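Local coordinates for flavin-nucleotide-binding protein (Mycobacterium smegmatis, PDB 4YBN) that binds FAD and heme in a split beta-barrel fold and probably works as an oxidoreductase, at residues Phe48-Gly53 with Pro68-Leu73; Glu58-Gly63 with Ala151-Ile156; Pro78-Val83 with Thr106-Phe111. All coordinates share one frame; numbering follows the deposited sequence.

Interaction 1: Phe48-Gly53 with Pro68-Leu73. With FAD (flavin-adenine dinucleotide), chain H.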
loop_
_atom_site.group_PDB
_atom_site.type_symbol
_atom_site.label_atom_id
_atom_site.label_comp_id
_atom_site.label_asym_id
_atom_site.label_seq_id
_atom_site.Cartn_x
_atom_site.Cartn_y
_atom_site.Cartn_z
ATOM N N PHE A 48 -9.904 4.518 -1.272
ATOM C CA PHE A 48 -9.943 3.439 -2.243
ATOM C C PHE A 48 -8.597 3.360 -2.905
ATOM O O PHE A 48 -7.906 4.330 -3.027
ATOM C CB PHE A 48 -11.065 3.592 -3.240
ATOM C CG PHE A 48 -10.965 4.804 -4.120
ATOM C CD1 PHE A 48 -10.345 4.725 -5.334
ATOM C CD2 PHE A 48 -11.531 5.985 -3.763
ATOM C CE1 PHE A 48 -10.269 5.830 -6.206
ATOM C CE2 PHE A 48 -11.426 7.107 -4.600
ATOM C CZ PHE A 48 -10.781 7.028 -5.813
ATOM N N PRO A 49 -8.174 2.182 -3.245
ATOM C CA PRO A 49 -6.963 2.011 -3.937
ATOM C C PRO A 49 -7.119 2.216 -5.420
ATOM O O PRO A 49 -8.221 1.986 -6.008
ATOM C CB PRO A 49 -6.659 0.512 -3.688
ATOM C CG PRO A 49 -7.956 -0.099 -3.534
ATOM C CD PRO A 49 -8.844 0.914 -2.930
ATOM N N ILE A 50 -6.072 2.614 -6.103
ATOM C CA ILE A 50 -6.168 2.784 -7.557
ATOM C C ILE A 50 -4.799 2.830 -8.174
ATOM O O ILE A 50 -3.842 3.320 -7.568
ATOM C CB ILE A 50 -6.967 4.090 -7.877
ATOM C CG1 ILE A 50 -7.316 4.138 -9.359
ATOM C CG2 ILE A 50 -6.129 5.276 -7.501
ATOM C CD1 ILE A 50 -8.542 4.889 -9.830
ATOM N N GLY A 51 -4.622 2.302 -9.384
ATOM C CA GLY A 51 -3.311 2.525 -10.056
ATOM C C GLY A 51 -3.035 3.962 -10.474
ATOM O O GLY A 51 -3.932 4.701 -10.842
ATOM N N PHE A 52 -1.801 4.413 -10.388
ATOM C CA PHE A 52 -1.527 5.763 -10.841
ATOM C C PHE A 52 -0.195 5.716 -11.614
ATOM O O PHE A 52 0.638 4.792 -11.426
ATOM C CB PHE A 52 -1.424 6.719 -9.681
ATOM C CG PHE A 52 -0.125 6.630 -8.984
ATOM C CD1 PHE A 52 0.099 5.632 -7.993
ATOM C CD2 PHE A 52 0.945 7.454 -9.339
ATOM C CE1 PHE A 52 1.340 5.441 -7.410
ATOM C CE2 PHE A 52 2.174 7.276 -8.756
ATOM C CZ PHE A 52 2.407 6.252 -7.810
ATOM N N GLY A 53 0.047 6.713 -12.439
ATOM C CA GLY A 53 1.378 6.931 -13.000
ATOM C C GLY A 53 1.755 8.402 -12.884
ATOM O O GLY A 53 0.877 9.272 -12.938
ATOM N N PRO A 68 -18.622 5.877 -9.052
ATOM C CA PRO A 68 -19.026 7.036 -8.243
ATOM C C PRO A 68 -17.900 7.712 -7.580
ATOM O O PRO A 68 -17.945 8.918 -7.431
ATOM C CB PRO A 68 -19.958 6.434 -7.187
ATOM C CG PRO A 68 -20.497 5.208 -7.826
ATOM C CD PRO A 68 -19.376 4.669 -8.677
ATOM N N TRP A 69 -16.868 6.952 -7.233
ATOM C CA TRP A 69 -15.681 7.486 -6.629
ATOM C C TRP A 69 -14.935 8.401 -7.544
ATOM O O TRP A 69 -14.602 9.548 -7.197
ATOM C CB TRP A 69 -14.774 6.328 -6.344
ATOM C CG TRP A 69 -15.058 5.713 -5.175
ATOM C CD1 TRP A 69 -15.772 6.223 -4.123
ATOM C CD2 TRP A 69 -14.575 4.444 -4.777
ATOM N NE1 TRP A 69 -15.765 5.326 -3.091
ATOM C CE2 TRP A 69 -15.041 4.224 -3.461
ATOM C CE3 TRP A 69 -13.788 3.466 -5.399
ATOM C CZ2 TRP A 69 -14.769 3.069 -2.761
ATOM C CZ3 TRP A 69 -13.518 2.292 -4.686
ATOM C CH2 TRP A 69 -14.004 2.119 -3.378
ATOM N N LEU A 70 -14.696 7.913 -8.731
ATOM C CA LEU A 70 -14.002 8.765 -9.725
ATOM C C LEU A 70 -14.830 9.984 -10.104
ATOM O O LEU A 70 -14.270 11.073 -10.257
ATOM C CB LEU A 70 -13.574 7.959 -10.955
ATOM C CG LEU A 70 -12.548 6.880 -10.603
ATOM C CD1 LEU A 70 -12.322 6.110 -11.879
ATOM C CD2 LEU A 70 -11.226 7.447 -10.119
ATOM N N ARG A 71 -16.145 9.808 -10.242
ATOM C CA ARG A 71 -17.043 10.955 -10.485
ATOM C C ARG A 71 -16.955 12.016 -9.408
ATOM O O ARG A 71 -16.998 13.193 -9.698
ATOM C CB ARG A 71 -18.515 10.539 -10.614
ATOM C CG ARG A 71 -18.918 10.025 -11.971
ATOM C CD ARG A 71 -20.408 9.702 -11.959
ATOM N NE ARG A 71 -20.766 8.957 -13.153
ATOM C CZ ARG A 71 -22.012 8.641 -13.495
ATOM N NH1 ARG A 71 -23.031 9.004 -12.718
ATOM N NH2 ARG A 71 -22.234 7.966 -14.624
ATOM N N ALA A 72 -16.822 11.604 -8.185
ATOM C CA ALA A 72 -16.718 12.521 -7.056
ATOM C C ALA A 72 -15.475 13.343 -7.182
ATOM O O ALA A 72 -15.489 14.555 -7.050
ATOM C CB ALA A 72 -16.760 11.757 -5.743
ATOM N N LEU A 73 -14.374 12.720 -7.588
ATOM C CA LEU A 73 -13.168 13.442 -7.799
ATOM C C LEU A 73 -13.237 14.348 -9.018
ATOM O O LEU A 73 -12.710 15.443 -9.000
ATOM C CB LEU A 73 -12.016 12.460 -8.016
ATOM C CG LEU A 73 -11.626 11.597 -6.784
ATOM C CD1 LEU A 73 -10.610 10.570 -7.276
ATOM C CD2 LEU A 73 -11.001 12.477 -5.732
HETATM P PA FAD H . -18.105 2.863 -4.999
HETATM O O1A FAD H . -19.470 2.500 -5.536
HETATM O O2A FAD H . -17.644 4.298 -5.101
HETATM O O5B FAD H . -18.013 2.464 -3.424
HETATM C C5B FAD H . -19.020 1.755 -2.704
HETATM C C4B FAD H . -18.381 0.883 -1.620
HETATM O O4B FAD H . -17.911 -0.369 -2.167
HETATM C C3B FAD H . -17.132 1.476 -0.958
HETATM O O3B FAD H . -17.314 2.479 0.053
HETATM C C2B FAD H . -16.462 0.263 -0.383
HETATM O O2B FAD H . -17.040 0.063 0.895
HETATM C C1B FAD H . -16.777 -0.831 -1.425
HETATM N N9A FAD H . -15.550 -0.963 -2.275
HETATM C C8A FAD H . -15.413 -0.466 -3.524
HETATM N N7A FAD H . -14.164 -0.716 -4.016
HETATM C C5A FAD H . -13.478 -1.378 -3.066
HETATM C C6A FAD H . -12.115 -1.934 -2.955
HETATM N N6A FAD H . -11.271 -1.799 -4.013
HETATM N N1A FAD H . -11.815 -2.574 -1.776
HETATM C C2A FAD H . -12.687 -2.735 -0.746
HETATM N N3A FAD H . -13.918 -2.238 -0.803
HETATM C C4A FAD H . -14.387 -1.554 -1.909
HETATM N N1 FAD H . -10.126 1.254 -10.465
HETATM C C2 FAD H . -10.053 1.997 -11.606
HETATM O O2 FAD H . -11.149 2.485 -11.981
HETATM N N3 FAD H . -8.891 2.180 -12.314
HETATM C C4 FAD H . -7.710 1.672 -11.873
HETATM O O4 FAD H . -6.603 1.811 -12.433
HETATM C C4X FAD H . -7.716 0.858 -10.628
HETATM N N5 FAD H . -6.576 0.300 -10.162
HETATM C C5X FAD H . -6.591 -0.449 -9.023
HETATM C C6 FAD H . -5.407 -0.997 -8.534
HETATM C C7 FAD H . -5.391 -1.748 -7.370
HETATM C C7M FAD H . -4.091 -2.339 -6.884
HETATM C C8 FAD H . -6.658 -1.972 -6.643
HETATM C C8M FAD H . -6.717 -2.745 -5.357
HETATM C C9 FAD H . -7.826 -1.423 -7.106
HETATM C C9A FAD H . -7.853 -0.664 -8.270
HETATM N N10 FAD H . -9.057 -0.077 -8.734
HETATM C C10 FAD H . -9.021 0.670 -9.934
HETATM C "C1'" FAD H . -10.333 -0.331 -8.038
HETATM C "C2'" FAD H . -10.922 0.749 -7.165
HETATM O "O2'" FAD H . -10.640 0.436 -5.797
HETATM C "C3'" FAD H . -12.459 0.757 -7.384
HETATM O "O3'" FAD H . -13.007 -0.587 -7.183
HETATM C "C4'" FAD H . -12.936 1.421 -8.706
HETATM O "O4'" FAD H . -12.467 2.784 -8.828
HETATM C "C5'" FAD H . -14.466 1.462 -8.807
HETATM O "O5'" FAD H . -15.038 1.884 -7.553
HETATM P P FAD H . -16.625 2.154 -7.337
HETATM O O1P FAD H . -17.387 1.071 -8.067
HETATM O O2P FAD H . -16.818 3.628 -7.678
HETATM O O3P FAD H . -16.973 1.944 -5.750
#

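Interaction 2: Glu58-Gly63 with Ala151-Ile156. With HEM (protoporphyrin IX containing Fe), chain F.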
loop_
_atom_site.group_PDB
_atom_site.type_symbol
_atom_site.label_atom_id
_atom_site.label_comp_id
_atom_site.label_asym_id
_atom_site.label_seq_id
_atom_site.Cartn_x
_atom_site.Cartn_y
_atom_site.Cartn_z
ATOM N N GLU A 58 2.479 15.606 -12.980
ATOM C CA GLU A 58 1.127 15.238 -12.623
ATOM C C GLU A 58 1.062 13.756 -12.191
ATOM O O GLU A 58 1.708 12.907 -12.808
ATOM C CB GLU A 58 0.214 15.493 -13.775
ATOM C CG GLU A 58 -0.275 16.933 -13.790
ATOM C CD GLU A 58 -0.968 17.269 -15.058
ATOM O OE1 GLU A 58 -0.421 16.853 -16.127
ATOM O OE2 GLU A 58 -2.066 17.887 -14.992
ATOM N N LEU A 59 0.254 13.473 -11.169
ATOM C CA LEU A 59 -0.184 12.098 -10.834
ATOM C C LEU A 59 -1.499 11.783 -11.470
ATOM O O LEU A 59 -2.533 12.452 -11.270
ATOM C CB LEU A 59 -0.262 12.032 -9.325
ATOM C CG LEU A 59 -0.407 10.736 -8.569
ATOM C CD1 LEU A 59 0.129 10.915 -7.148
ATOM C CD2 LEU A 59 -1.840 10.281 -8.581
ATOM N N VAL A 60 -1.494 10.776 -12.306
ATOM C CA VAL A 60 -2.618 10.496 -13.163
ATOM C C VAL A 60 -3.284 9.172 -12.848
ATOM O O VAL A 60 -2.585 8.177 -12.701
ATOM C CB VAL A 60 -2.137 10.476 -14.636
ATOM C CG1 VAL A 60 -3.295 10.254 -15.576
ATOM C CG2 VAL A 60 -1.397 11.782 -14.943
ATOM N N ILE A 61 -4.614 9.150 -12.799
ATOM C CA ILE A 61 -5.372 7.931 -12.614
ATOM C C ILE A 61 -6.417 7.836 -13.669
ATOM O O ILE A 61 -6.761 8.819 -14.363
ATOM C CB ILE A 61 -6.021 7.887 -11.193
ATOM C CG1 ILE A 61 -7.015 9.057 -10.964
ATOM C CG2 ILE A 61 -4.901 7.940 -10.139
ATOM C CD1 ILE A 61 -7.649 9.148 -9.609
ATOM N N HIS A 62 -7.020 6.678 -13.759
ATOM C CA HIS A 62 -8.137 6.517 -14.621
ATOM C C HIS A 62 -9.107 5.455 -14.228
ATOM O O HIS A 62 -8.821 4.603 -13.384
ATOM C CB HIS A 62 -7.631 6.246 -16.022
ATOM C CG HIS A 62 -7.229 4.858 -16.236
ATOM N ND1 HIS A 62 -6.295 4.246 -15.435
ATOM C CD2 HIS A 62 -7.667 3.926 -17.115
ATOM C CE1 HIS A 62 -6.144 2.996 -15.845
ATOM N NE2 HIS A 62 -6.963 2.784 -16.859
ATOM N N GLY A 63 -10.248 5.438 -14.870
ATOM C CA GLY A 63 -11.218 4.361 -14.600
ATOM C C GLY A 63 -12.519 4.592 -15.303
ATOM O O GLY A 63 -12.538 5.404 -16.218
ATOM N N ALA A 151 -10.170 10.041 -17.097
ATOM C CA ALA A 151 -8.804 10.236 -16.680
ATOM C C ALA A 151 -8.701 11.485 -15.880
ATOM O O ALA A 151 -9.272 12.483 -16.271
ATOM C CB ALA A 151 -7.916 10.349 -17.936
ATOM N N LEU A 152 -7.940 11.461 -14.792
ATOM C CA LEU A 152 -7.813 12.561 -13.869
ATOM C C LEU A 152 -6.405 12.810 -13.452
ATOM O O LEU A 152 -5.641 11.853 -13.311
ATOM C CB LEU A 152 -8.602 12.253 -12.572
ATOM C CG LEU A 152 -10.065 11.860 -12.784
ATOM C CD1 LEU A 152 -10.606 11.182 -11.541
ATOM C CD2 LEU A 152 -10.868 13.091 -13.050
ATOM N N ALA A 153 -6.035 14.066 -13.186
ATOM C CA ALA A 153 -4.639 14.424 -12.898
ATOM C C ALA A 153 -4.567 15.356 -11.731
ATOM O O ALA A 153 -5.343 16.316 -11.642
ATOM C CB ALA A 153 -4.017 15.116 -14.118
ATOM N N LEU A 154 -3.698 15.024 -10.806
ATOM C CA LEU A 154 -3.397 15.851 -9.675
ATOM C C LEU A 154 -2.019 16.431 -9.817
ATOM O O LEU A 154 -1.054 15.716 -10.012
ATOM C CB LEU A 154 -3.473 14.965 -8.422
ATOM C CG LEU A 154 -3.110 15.604 -7.080
ATOM C CD1 LEU A 154 -4.249 16.532 -6.708
ATOM C CD2 LEU A 154 -2.884 14.621 -5.972
ATOM N N ALA A 155 -1.937 17.751 -9.711
ATOM C CA ALA A 155 -0.695 18.502 -9.835
ATOM C C ALA A 155 0.253 18.228 -8.718
ATOM O O ALA A 155 -0.129 18.265 -7.576
ATOM C CB ALA A 155 -0.983 20.023 -9.906
ATOM N N ILE A 156 1.511 17.949 -9.051
ATOM C CA ILE A 156 2.533 17.835 -8.068
ATOM C C ILE A 156 3.287 19.160 -8.065
ATOM O O ILE A 156 4.091 19.419 -8.964
ATOM C CB ILE A 156 3.529 16.742 -8.355
ATOM C CG1 ILE A 156 2.837 15.396 -8.519
ATOM C CG2 ILE A 156 4.572 16.729 -7.235
ATOM C CD1 ILE A 156 3.702 14.354 -9.251
HETATM C CHA HEM F . -10.529 -0.117 -14.933
HETATM C CHB HEM F . -5.794 -0.901 -14.956
HETATM C CHC HEM F . -5.428 1.018 -19.394
HETATM C CHD HEM F . -10.141 1.998 -19.250
HETATM C C1A HEM F . -9.277 -0.516 -14.574
HETATM C C2A HEM F . -8.977 -1.168 -13.351
HETATM C C3A HEM F . -7.633 -1.362 -13.350
HETATM C C4A HEM F . -7.115 -0.849 -14.570
HETATM C CMA HEM F . -6.871 -2.044 -12.241
HETATM C CAA HEM F . -9.939 -1.548 -12.234
HETATM C CBA HEM F . -10.862 -2.736 -12.547
HETATM C CGA HEM F . -11.761 -2.978 -11.353
HETATM O O1A HEM F . -11.597 -4.008 -10.651
HETATM O O2A HEM F . -12.673 -2.164 -11.053
HETATM C C1B HEM F . -5.280 -0.472 -16.191
HETATM C C2B HEM F . -3.912 -0.649 -16.566
HETATM C C3B HEM F . -3.765 -0.101 -17.807
HETATM C C4B HEM F . -5.121 0.394 -18.203
HETATM C CMB HEM F . -2.809 -1.282 -15.747
HETATM C CAB HEM F . -2.475 -0.150 -18.547
HETATM C CBB HEM F . -2.402 0.019 -19.857
HETATM C C1C HEM F . -6.692 1.509 -19.773
HETATM C C2C HEM F . -6.951 2.370 -20.882
HETATM C C3C HEM F . -8.317 2.657 -20.853
HETATM C C4C HEM F . -8.867 1.950 -19.700
HETATM C CMC HEM F . -5.945 2.837 -21.898
HETATM C CAC HEM F . -9.080 3.421 -21.859
HETATM C CBC HEM F . -8.658 3.787 -23.091
HETATM C C1D HEM F . -10.600 1.475 -18.056
HETATM C C2D HEM F . -12.030 1.543 -17.680
HETATM C C3D HEM F . -12.112 0.942 -16.494
HETATM C C4D HEM F . -10.755 0.535 -16.135
HETATM C CMD HEM F . -13.186 2.134 -18.445
HETATM C CAD HEM F . -13.323 0.696 -15.651
HETATM C CBD HEM F . -13.777 -0.767 -15.831
HETATM C CGD HEM F . -15.193 -0.997 -15.334
HETATM O O1D HEM F . -16.137 -1.240 -16.131
HETATM O O2D HEM F . -15.424 -0.935 -14.109
HETATM N NA HEM F . -8.132 -0.331 -15.304
HETATM N NB HEM F . -5.962 0.112 -17.194
HETATM N NC HEM F . -7.853 1.344 -19.039
HETATM N ND HEM F . -9.887 0.862 -17.103
HETATM FE FE HEM F . -8.028 0.549 -17.107
#

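Interaction 3: Pro78-Val83 with Thr106-Phe111. With FAD (flavin-adenine dinucleotide), chain K.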
loop_
_atom_site.group_PDB
_atom_site.type_symbol
_atom_site.label_atom_id
_atom_site.label_comp_id
_atom_site.label_asym_id
_atom_site.label_seq_id
_atom_site.Cartn_x
_atom_site.Cartn_y
_atom_site.Cartn_z
ATOM N N PRO A 78 -11.961 17.475 -2.847
ATOM C CA PRO A 78 -10.579 17.586 -2.416
ATOM C C PRO A 78 -10.082 16.188 -1.997
ATOM O O PRO A 78 -10.852 15.436 -1.471
ATOM C CB PRO A 78 -10.678 18.491 -1.222
ATOM C CG PRO A 78 -11.850 19.338 -1.490
ATOM C CD PRO A 78 -12.843 18.402 -2.105
ATOM N N ALA A 79 -8.822 15.874 -2.235
ATOM C CA ALA A 79 -8.353 14.486 -2.086
ATOM C C ALA A 79 -7.061 14.493 -1.368
ATOM O O ALA A 79 -6.308 15.494 -1.387
ATOM C CB ALA A 79 -8.141 13.899 -3.444
ATOM N N ALA A 80 -6.718 13.370 -0.782
ATOM C CA ALA A 80 -5.379 13.202 -0.301
ATOM C C ALA A 80 -4.920 11.858 -0.884
ATOM O O ALA A 80 -5.679 10.894 -0.859
ATOM C CB ALA A 80 -5.350 13.254 1.229
ATOM N N VAL A 81 -3.696 11.778 -1.395
ATOM C CA VAL A 81 -3.249 10.613 -2.123
ATOM C C VAL A 81 -2.087 10.054 -1.384
ATOM O O VAL A 81 -1.128 10.785 -1.126
ATOM C CB VAL A 81 -2.853 10.987 -3.548
ATOM C CG1 VAL A 81 -2.297 9.794 -4.301
ATOM C CG2 VAL A 81 -4.051 11.480 -4.296
ATOM N N SER A 82 -2.152 8.767 -1.013
ATOM C CA SER A 82 -1.054 8.151 -0.295
ATOM C C SER A 82 -0.400 7.041 -1.096
ATOM O O SER A 82 -1.060 6.179 -1.712
ATOM C CB SER A 82 -1.606 7.623 1.092
ATOM O OG SER A 82 -0.622 6.883 1.765
ATOM N N VAL A 83 0.928 7.091 -1.120
ATOM C CA VAL A 83 1.746 6.126 -1.873
ATOM C C VAL A 83 2.827 5.605 -0.961
ATOM O O VAL A 83 3.630 6.379 -0.442
ATOM C CB VAL A 83 2.390 6.719 -3.169
ATOM C CG1 VAL A 83 3.173 5.637 -3.914
ATOM C CG2 VAL A 83 1.262 7.255 -4.057
ATOM N N THR A 106 2.567 11.593 0.710
ATOM C CA THR A 106 1.193 12.019 0.777
ATOM C C THR A 106 1.067 13.335 -0.031
ATOM O O THR A 106 1.910 14.213 0.132
ATOM C CB THR A 106 0.746 12.297 2.204
ATOM O OG1 THR A 106 1.197 11.228 3.063
ATOM C CG2 THR A 106 -0.759 12.300 2.204
ATOM N N LEU A 107 0.133 13.371 -0.972
ATOM C CA LEU A 107 -0.152 14.526 -1.836
ATOM C C LEU A 107 -1.611 15.036 -1.677
ATOM O O LEU A 107 -2.530 14.254 -1.532
ATOM C CB LEU A 107 0.027 14.180 -3.298
ATOM C CG LEU A 107 1.454 13.654 -3.545
ATOM C CD1 LEU A 107 1.526 12.118 -3.456
ATOM C CD2 LEU A 107 1.963 14.147 -4.883
ATOM N N PHE A 108 -1.837 16.338 -1.798
ATOM C CA PHE A 108 -3.166 16.884 -1.474
ATOM C C PHE A 108 -3.534 17.754 -2.642
ATOM O O PHE A 108 -2.673 18.475 -3.104
ATOM C CB PHE A 108 -3.008 17.792 -0.255
ATOM C CG PHE A 108 -2.555 17.079 0.971
ATOM C CD1 PHE A 108 -3.483 16.378 1.747
ATOM C CD2 PHE A 108 -1.231 17.106 1.365
ATOM C CE1 PHE A 108 -3.098 15.715 2.918
ATOM C CE2 PHE A 108 -0.820 16.453 2.533
ATOM C CZ PHE A 108 -1.777 15.759 3.308
ATOM N N GLY A 109 -4.778 17.711 -3.063
ATOM C CA GLY A 109 -5.310 18.691 -3.940
ATOM C C GLY A 109 -6.563 18.193 -4.571
ATOM O O GLY A 109 -7.179 17.228 -4.114
ATOM N N THR A 110 -6.898 18.822 -5.681
ATOM C CA THR A 110 -8.103 18.526 -6.423
ATOM C C THR A 110 -7.690 17.987 -7.747
ATOM O O THR A 110 -6.905 18.597 -8.465
ATOM C CB THR A 110 -8.971 19.833 -6.544
ATOM O OG1 THR A 110 -9.240 20.285 -5.227
ATOM C CG2 THR A 110 -10.250 19.602 -7.240
ATOM N N PHE A 111 -8.189 16.814 -8.071
ATOM C CA PHE A 111 -7.974 16.275 -9.376
ATOM C C PHE A 111 -8.698 17.099 -10.472
ATOM O O PHE A 111 -9.836 17.562 -10.298
ATOM C CB PHE A 111 -8.428 14.871 -9.468
ATOM C CG PHE A 111 -7.491 13.886 -8.855
ATOM C CD1 PHE A 111 -7.610 13.559 -7.551
ATOM C CD2 PHE A 111 -6.551 13.190 -9.628
ATOM C CE1 PHE A 111 -6.797 12.628 -6.973
ATOM C CE2 PHE A 111 -5.705 12.272 -9.048
ATOM C CZ PHE A 111 -5.840 11.977 -7.726
HETATM P PA FAD K . 0.591 14.361 11.758
HETATM O O1A FAD K . 1.306 15.437 12.523
HETATM O O2A FAD K . -0.733 13.908 12.298
HETATM O O5B FAD K . 0.535 14.818 10.170
HETATM C C5B FAD K . 1.087 16.067 9.703
HETATM C C4B FAD K . 1.600 15.951 8.260
HETATM O O4B FAD K . 2.762 15.101 8.226
HETATM C C3B FAD K . 0.685 15.223 7.267
HETATM O O3B FAD K . -0.456 15.967 6.800
HETATM C C2B FAD K . 1.659 14.723 6.187
HETATM O O2B FAD K . 1.865 15.688 5.163
HETATM C C1B FAD K . 2.978 14.512 6.943
HETATM N N9A FAD K . 3.229 13.072 7.073
HETATM C C8A FAD K . 3.038 12.417 8.244
HETATM N N7A FAD K . 3.288 11.085 8.077
HETATM C C5A FAD K . 3.637 10.887 6.792
HETATM C C6A FAD K . 4.006 9.680 6.008
HETATM N N6A FAD K . 4.041 8.503 6.673
HETATM N N1A FAD K . 4.324 9.845 4.688
HETATM C C2A FAD K . 4.256 11.067 4.078
HETATM N N3A FAD K . 3.926 12.184 4.762
HETATM C C4A FAD K . 3.610 12.183 6.110
HETATM N N1 FAD K . 3.246 5.309 12.596
HETATM C C2 FAD K . 2.869 4.828 13.817
HETATM O O2 FAD K . 2.627 5.734 14.648
HETATM N N3 FAD K . 2.763 3.492 14.079
HETATM C C4 FAD K . 2.963 2.535 13.100
HETATM O O4 FAD K . 2.844 1.280 13.196
HETATM C C4X FAD K . 3.407 2.991 11.763
HETATM N N5 FAD K . 3.628 2.117 10.749
HETATM C C5X FAD K . 3.973 2.593 9.524
HETATM C C6 FAD K . 4.216 1.724 8.512
HETATM C C7 FAD K . 4.610 2.211 7.279
HETATM C C7M FAD K . 4.860 1.270 6.147
HETATM C C8 FAD K . 4.745 3.659 7.007
HETATM C C8M FAD K . 5.113 4.172 5.639
HETATM C C9 FAD K . 4.512 4.531 8.029
HETATM C C9A FAD K . 4.129 4.044 9.271
HETATM N N10 FAD K . 3.854 4.943 10.303
HETATM C C10 FAD K . 3.519 4.457 11.565
HETATM C "C1'" FAD K . 4.031 6.404 10.102
HETATM C "C2'" FAD K . 2.756 7.203 10.050
HETATM O "O2'" FAD K . 2.382 7.348 8.682
HETATM C "C3'" FAD K . 3.080 8.591 10.611
HETATM O "O3'" FAD K . 4.309 9.095 9.989
HETATM C "C4'" FAD K . 3.161 8.531 12.160
HETATM O "O4'" FAD K . 1.916 8.037 12.732
HETATM C "C5'" FAD K . 3.470 9.905 12.723
HETATM O "O5'" FAD K . 2.584 10.833 12.115
HETATM P P FAD K . 2.492 12.357 12.619
HETATM O O1P FAD K . 3.908 12.856 12.499
HETATM O O2P FAD K . 1.780 12.405 13.921
HETATM O O3P FAD K . 1.570 13.069 11.532
HETATM O O HOH W 1 1.314 8.349 2.826
#

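Interaction 1: Phe48-Gly53 with Pro68-Leu73
The flat ring of Phe48 lies on the indole of Trp69 in an offset stack: its centroid is 4.4 Å from that of the Trp69 six-membered ring, and the planes differ by 10°. The two side chains lie head to tail, with Trp69 CB over the Phe48 face, a CH-pi contact of 4.1 Å to the ring centroid. The Phe48 chi1 of 64° lays its ring flat along the indole. Strand 48-51 and helix 68-73 run nearly perpendicular, at 82°, their axes 11.2 Å apart. The Phe48 ring is the bump between them, seated with the Trp69 indole over its face and the Leu73 methyl CD1 at its edge, 3.8 Å from Phe48 CZ. Beyond the rings, the Ile50 branch tip CD1 meets the Leu70 methyl CD2 at 3.7 Å, while Ile50 CG1 lies against the flavin at 3.5 Å from FAD C4X. Leu70 turns its other methyl, CD1, to the flavin carbonyl O2.

The second face of the Trp69 indole is given over to the diphosphate of FAD. The Pro49 carbonyl O accepts a hydrogen bond from the ribityl O2' at 2.9 Å. Trp69 N makes a straight but weak bond to the phosphate oxygen O2P. Ser162 and Lys164 of the second subunit also bond this FAD, which places the pocket at the dimer interface. Oily side chains thus hold strand and helix together, while backbone polar atoms face the cofactor; the anionic diphosphate, set against the first turn of the helix, would probably be favoured by its dipole.

Interaction 2: Glu58-Gly63 with Ala151-Ile156
Ile61 and Leu152 form a hydrogen-bonded pair between the antiparallel strands 58-63 and 151-155: Ile61 N donates to Leu152 O at 2.9 Å, and Leu152 N returns the bond to Ile61 O. Leu59 and Leu154 repeat the pattern, Leu59 N to Leu154 O at 2.8 Å. Between them, Val60 CA-H points to Leu152 O. Ile61 CG1 packs obliquely on Leu152 CB at 3.9 Å, on the sheet face shared by Leu59 and Leu154; Phe111 and Leu70 continue this apolar layer.

On the other face, a chi1 of 80° swings the His62 imidazole off the sheet toward the heme. Its NE2 binds the heme iron as axial ligand, a rather long bond of 2.5 Å, and its carbons CD2 and CE1 sit over the pyrrole nitrogens NC and NB. Leu123, Leu126 and Phe130 of helix 116-130 pack on this ring and should steady it.

At the far end, Glu58 lays OE2 against Ala153 CB, 3.5 Å away, while OE1 bonds Tyr122 OH. OE2 also lies near the Glu112 carboxylate, which may favour a shared or shifted proton. Four backbone bonds thus fix the strand carrying the iron ligand, and outward-facing backbone groups of Val60, Ala151 and Ala153 bond neighbouring strands.

Interaction 3: Pro78-Val83 with Thr106-Phe111
Hydrogen bonds pair Val81 with Leu107 and Ala79 with Gly109 in antiparallel strands. Val81 N reaches Leu107 O at 2.7 Å, and Leu107 N returns to Val81 O. Around Gly109 the geometry is looser: Ala79 N to Gly109 O is bent (141°), and Gly109 N to Ala79 O stretches to 3.2 Å. The chain turns a corner there, with backbone angles that call for glycine.

Apolar contacts fall on both faces. Ala79 CB approaches the edge of the Phe111 ring, 4.0 Å from CE1, and the Val81 side chain crosses that of Phe111 at about a right angle, with Val81 CG2 3.9 Å from Phe111 CZ. On the other face Ala80 CB lies obliquely to the Phe108 ring, 3.7 Å from CD1; that ring has the FAD ribose oxygen O2B at its edge.

Polar side chains join through water. One water bridges Ser82 OG at 2.7 Å and Thr106 OG1 at 2.9 Å, and Thr106 OG1 also sits beside the FAD adenine. The Thr106 methyl CG2 is anti to the backbone N, which puts OG1 on the side of the nucleotide. The backbone bonds set the hairpin's register; the water ties together the Ser82 and Thr106 hydroxyls, the latter beside the adenine.

In the fold
All three contacts reach one antiparallel sheet of the split barrel, interaction 1 adding helix 68-74, and they pack side by side, their centres 9 to 11 Å apart. Interactions 1 and 2 meet where Leu70 CD1 touches Gly63 CA at 3.4 Å and Gly53 O probably bonds Val60 N at 2.9 Å. Interaction 3 adjoins interaction 2 through Phe111 CE2 on Leu154 CB at 3.6 Å, and interaction 1 through Leu73 CD2 on Ala79 CB at 3.9 Å. Interactions 1 and 2 border one FAD, the side chains of Ile50 and His62 about 6 Å apart, and His62 serves the heme iron; interaction 3 borders another FAD. Both FAD sites lie between the subunits.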